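Phosphate ABC transporter, phosphate-binding protein (Clostridium perfringens, PDB 4Q8R) probably binds inorganic phosphate with high affinity outside the membrane and hands it to an ABC-type importer. Local coordinates at residues Ala134-Ile138 against Val139-Ala143; Asn158-Ser161 against Leu162-Asn166. One frame throughout, in Å; residues are numbered along the deposited sequence. Where two conformers were deposited one is given.

Interaction 1 (Ala134-Ile138 against Val139-Ala143); sequences AFQEI and VGFKA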
loop_
_atom_site.group_PDB
_atom_site.type_symbol
_atom_site.label_atom_id
_atom_site.label_comp_id
_atom_site.label_asym_id
_atom_site.label_seq_id
_atom_site.Cartn_x
_atom_site.Cartn_y
_atom_site.Cartn_z
ATOM N N ALA A 134 -4.985 4.573 -5.048
ATOM C CA ALA A 134 -6.127 3.782 -4.648
ATOM C C ALA A 134 -6.966 4.437 -3.578
ATOM O O ALA A 134 -8.182 4.448 -3.662
ATOM C CB ALA A 134 -5.650 2.430 -4.107
ATOM N N PHE A 135 -6.308 5.042 -2.611
ATOM C CA PHE A 135 -7.017 5.763 -1.563
ATOM C C PHE A 135 -7.873 6.873 -2.115
ATOM O O PHE A 135 -9.064 7.006 -1.791
ATOM C CB PHE A 135 -5.973 6.376 -0.596
ATOM C CG PHE A 135 -6.559 7.199 0.516
ATOM C CD1 PHE A 135 -7.041 6.560 1.681
ATOM C CD2 PHE A 135 -6.578 8.565 0.469
ATOM C CE1 PHE A 135 -7.589 7.262 2.724
ATOM C CE2 PHE A 135 -7.122 9.308 1.536
ATOM C CZ PHE A 135 -7.622 8.668 2.669
ATOM N N GLN A 136 -7.292 7.675 -3.003
ATOM C CA GLN A 136 -8.055 8.787 -3.571
ATOM C C GLN A 136 -9.228 8.371 -4.416
ATOM O O GLN A 136 -10.320 8.924 -4.333
ATOM C CB GLN A 136 -7.121 9.730 -4.352
ATOM C CG GLN A 136 -6.144 10.416 -3.440
ATOM C CD GLN A 136 -5.137 11.320 -4.100
ATOM O OE1 GLN A 136 -4.428 12.064 -3.428
ATOM N NE2 GLN A 136 -4.946 11.147 -5.409
ATOM N N GLU A 137 -9.045 7.286 -5.161
ATOM C CA GLU A 137 -10.085 6.688 -5.976
ATOM C C GLU A 137 -11.245 6.186 -5.143
ATOM O O GLU A 137 -12.392 6.415 -5.453
ATOM C CB GLU A 137 -9.500 5.527 -6.837
ATOM C CG GLU A 137 -10.514 5.001 -7.841
ATOM C CD GLU A 137 -9.948 4.084 -8.918
ATOM O OE1 GLU A 137 -10.720 3.251 -9.426
ATOM O OE2 GLU A 137 -8.755 4.210 -9.266
ATOM N N ILE A 138 -10.936 5.491 -4.059
ATOM C CA ILE A 138 -11.986 4.889 -3.242
ATOM C C ILE A 138 -12.724 5.915 -2.374
ATOM O O ILE A 138 -13.967 5.921 -2.323
ATOM C CB ILE A 138 -11.446 3.769 -2.367
ATOM C CG1 ILE A 138 -11.004 2.639 -3.303
ATOM C CG2 ILE A 138 -12.515 3.302 -1.360
ATOM C CD1 ILE A 138 -10.191 1.542 -2.676
ATOM N N VAL A 139 -11.941 6.795 -1.731
ATOM C CA VAL A 139 -12.493 7.904 -0.900
ATOM C C VAL A 139 -13.261 8.879 -1.776
ATOM O O VAL A 139 -14.302 9.388 -1.370
ATOM C CB VAL A 139 -11.382 8.561 -0.074
ATOM C CG1 VAL A 139 -11.874 9.815 0.676
ATOM C CG2 VAL A 139 -10.806 7.514 0.902
ATOM N N GLY A 140 -12.759 9.104 -2.993
ATOM C CA GLY A 140 -13.513 9.847 -3.967
ATOM C C GLY A 140 -13.125 11.295 -4.173
ATOM O O GLY A 140 -13.982 12.175 -4.251
ATOM N N PHE A 141 -11.843 11.543 -4.190
ATOM C CA PHE A 141 -11.307 12.871 -4.498
ATOM C C PHE A 141 -10.141 12.765 -5.459
ATOM O O PHE A 141 -9.461 11.765 -5.511
ATOM C CB PHE A 141 -10.982 13.734 -3.230
ATOM C CG PHE A 141 -9.842 13.260 -2.425
ATOM C CD1 PHE A 141 -10.005 12.135 -1.501
ATOM C CD2 PHE A 141 -8.602 13.823 -2.520
ATOM C CE1 PHE A 141 -8.955 11.686 -0.760
ATOM C CE2 PHE A 141 -7.530 13.349 -1.775
ATOM C CZ PHE A 141 -7.714 12.267 -0.866
ATOM N N LYS A 142 -9.931 13.862 -6.168
ATOM C CA LYS A 142 -8.834 14.022 -7.096
ATOM C C LYS A 142 -7.633 14.672 -6.442
ATOM O O LYS A 142 -7.761 15.364 -5.451
ATOM C CB LYS A 142 -9.334 14.812 -8.333
ATOM C CG LYS A 142 -10.398 14.049 -9.143
ATOM C CD LYS A 142 -10.009 12.560 -9.340
ATOM C CE LYS A 142 -10.728 11.791 -10.464
ATOM N NZ LYS A 142 -12.108 11.414 -10.077
ATOM N N ALA A 143 -6.462 14.466 -7.020
ATOM C CA ALA A 143 -5.247 15.077 -6.542
ATOM C C ALA A 143 -5.459 16.583 -6.413
ATOM O O ALA A 143 -5.016 17.187 -5.430
ATOM C CB ALA A 143 -4.093 14.732 -7.491
#
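Gln136 lays its side chain over the ring of Phe141, five residues on, where helix 130-139 gives way to a loop. At its root, Gln136 CB lies 3.3 Å from Phe141 O. Gln136 CG is turned anti to the carbonyl carbon (chi1 -66°), which carries it over one face of the ring, 3.5 Å from Phe141 CZ, in a CH-pi contact. Beyond CG the chain runs extended, with CD passing near Phe141 CE2. The amide does not stack: its plane stands 60° from that of the ring. At the tip, Gln136 OE1 comes within 3.7 Å of Phe141 CE2 and accepts a hydrogen bond from Arg132 NE, one turn earlier in the helix, while NE2 extends toward the backbone of Ala143.

Beneath this chain, Gln136 O is gripped by two backbone donors, Phe141 N at 3.0 Å and Gly140 N at 2.8 Å, which approach from opposite faces of its carbonyl plane. The six-to-one bond from Phe141 N, the positive phi of Gly140 (101°) and the Gln136-Phe141 contact are features of a Schellman-type C-cap. Gly140 N, however, pairs with Gln136 O, as in the last turn of an alpha helix, so both capping donors share one acceptor. One residue earlier, Val139 N makes the neighbouring alpha-helical bond to Phe135 O at 2.9 Å.

Phe135 joins the cap to the core. Val139 CG2 sits over one face of its ring, 3.8 Å from the centroid of Phe135, in a second CH-pi contact. Phe135 CE2 lies at the edge of the Phe141 ring, near its plane, 3.8 Å from Phe141 CE1. Phe135 also stacks with Tyr172 and meets Tyr103 edge-to-face, and both Phe135 and Val139 rest on Ile99 of helix 96-103.

Interaction 2 (Asn158-Ser161 against Leu162-Asn166); sequences NIKS and LVQGN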
loop_
_atom_site.group_PDB
_atom_site.type_symbol
_atom_site.label_atom_id
_atom_site.label_comp_id
_atom_site.label_asym_id
_atom_site.label_seq_id
_atom_site.Cartn_x
_atom_site.Cartn_y
_atom_site.Cartn_z
ATOM N N ASN A 158 7.619 6.443 6.237
ATOM C CA ASN A 158 7.593 7.840 6.642
ATOM C C ASN A 158 6.201 8.262 7.105
ATOM O O ASN A 158 6.068 9.021 8.060
ATOM C CB ASN A 158 8.161 8.782 5.594
ATOM C CG ASN A 158 9.704 8.743 5.583
ATOM O OD1 ASN A 158 10.343 8.512 6.618
ATOM N ND2 ASN A 158 10.309 8.980 4.454
ATOM N N ILE A 159 5.136 7.790 6.459
ATOM C CA ILE A 159 3.824 8.176 6.880
ATOM C C ILE A 159 3.513 7.584 8.270
ATOM O O ILE A 159 2.932 8.254 9.124
ATOM C CB ILE A 159 2.769 7.947 5.794
ATOM C CG1 ILE A 159 1.446 8.694 6.109
ATOM C CG2 ILE A 159 2.449 6.485 5.562
ATOM C CD1 ILE A 159 0.542 8.899 4.852
ATOM N N LYS A 160 3.924 6.346 8.487
ATOM C CA LYS A 160 3.734 5.740 9.791
ATOM C C LYS A 160 4.486 6.578 10.875
ATOM O O LYS A 160 3.928 6.867 11.932
ATOM C CB LYS A 160 4.280 4.303 9.792
ATOM C CG LYS A 160 4.088 3.525 11.078
ATOM C CD LYS A 160 4.493 2.093 10.825
ATOM C CE LYS A 160 4.372 1.298 12.091
ATOM N NZ LYS A 160 4.757 -0.124 11.900
ATOM N N SER A 161 5.725 6.938 10.598
ATOM C CA SER A 161 6.564 7.679 11.546
ATOM C C SER A 161 5.923 9.031 11.852
ATOM O O SER A 161 5.881 9.461 13.001
ATOM C CB SER A 161 7.954 7.890 10.988
ATOM O OG SER A 161 8.706 6.695 10.979
ATOM N N LEU A 162 5.392 9.694 10.848
ATOM C CA LEU A 162 4.740 10.990 11.106
ATOM C C LEU A 162 3.544 10.869 12.075
ATOM O O LEU A 162 3.401 11.661 13.052
ATOM C CB LEU A 162 4.389 11.688 9.786
ATOM C CG LEU A 162 4.356 13.213 9.842
ATOM C CD1 LEU A 162 5.660 13.740 10.379
ATOM C CD2 LEU A 162 4.012 13.807 8.484
ATOM N N VAL A 163 2.708 9.877 11.820
ATOM C CA VAL A 163 1.529 9.618 12.626
ATOM C C VAL A 163 1.974 9.208 14.044
ATOM O O VAL A 163 1.430 9.705 15.046
ATOM C CB VAL A 163 0.607 8.607 11.974
ATOM C CG1 VAL A 163 -0.521 8.192 12.916
ATOM C CG2 VAL A 163 0.039 9.127 10.670
ATOM N N GLN A 164 3.009 8.380 14.128
ATOM C CA GLN A 164 3.571 8.012 15.419
ATOM C C GLN A 164 4.047 9.224 16.211
ATOM O O GLN A 164 4.065 9.175 17.441
ATOM C CB GLN A 164 4.747 7.064 15.333
ATOM C CG GLN A 164 4.371 5.666 14.928
ATOM C CD GLN A 164 5.598 4.807 14.588
ATOM O OE1 GLN A 164 6.615 5.316 14.089
ATOM N NE2 GLN A 164 5.535 3.506 14.894
ATOM N N GLY A 165 4.471 10.272 15.497
ATOM C CA GLY A 165 5.073 11.432 16.117
ATOM C C GLY A 165 4.173 12.616 16.397
ATOM O O GLY A 165 4.653 13.647 16.915
ATOM N N ASN A 166 2.914 12.502 16.037
ATOM C CA ASN A 166 1.997 13.640 16.126
ATOM C C ASN A 166 0.623 13.217 16.550
ATOM O O ASN A 166 -0.099 12.559 15.805
ATOM C CB ASN A 166 1.904 14.399 14.791
ATOM C CG ASN A 166 1.209 15.812 14.940
ATOM O OD1 ASN A 166 0.158 15.929 15.564
ATOM N ND2 ASN A 166 1.776 16.861 14.308
#
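Gln164 folds back on Lys160, one turn earlier in helix 156-164, and its aliphatic stem makes the close part of this contact. Gln164 CG lies 3.3 Å from Lys160 O, the same oxygen that takes a hydrogen bond from Gln164 N at 2.8 Å. Further out, the two chains cross at an angle, with the amide NE2 of Gln164 3.8 Å from Lys160 CE. Lys160 is extended throughout, CG anti to the backbone N (chi1 -177°), and its NZ reaches Asp179 in a salt bridge and Tyr177 O; Gln164 NE2 bonds to Ser181 OG. On the buried flank, Val163 CG2 packs against Ile159 O at 3.4 Å.

The solvent side is looser. Ser161 OG stands 4.0 Å from Gln164 OE1 and bonds instead to Gly157 O, back along the helix. At the last turn Gly165 N reaches Ser161 O at 3.0 Å, but the bond is bent and weak.

Inward, Ile159 lies on strands 121-125, 151-153 and 169-174, Leu162 covers the first two, and Val163 O accepts from His86 ND1 at the end of strand 71-86.

How the interactions relate
Both contacts lie at the C-terminal ends of short helices: interaction 1 closes helix 130-139, then strand 151-153 follows, and interaction 2 comes next, on helix 156-164. Their centres are 21 Å apart and the nearest atoms about 8 Å, without touching. What they share is the mixed sheet. The two helices meet adjacent residues of strand 169-174, Tyr172 and Ile173, consistent with their covering opposite faces of the sheet. This layered alpha/beta arrangement is that of a lobe in periplasmic-type binding proteins, whose two lobes generally enclose the ligand between them.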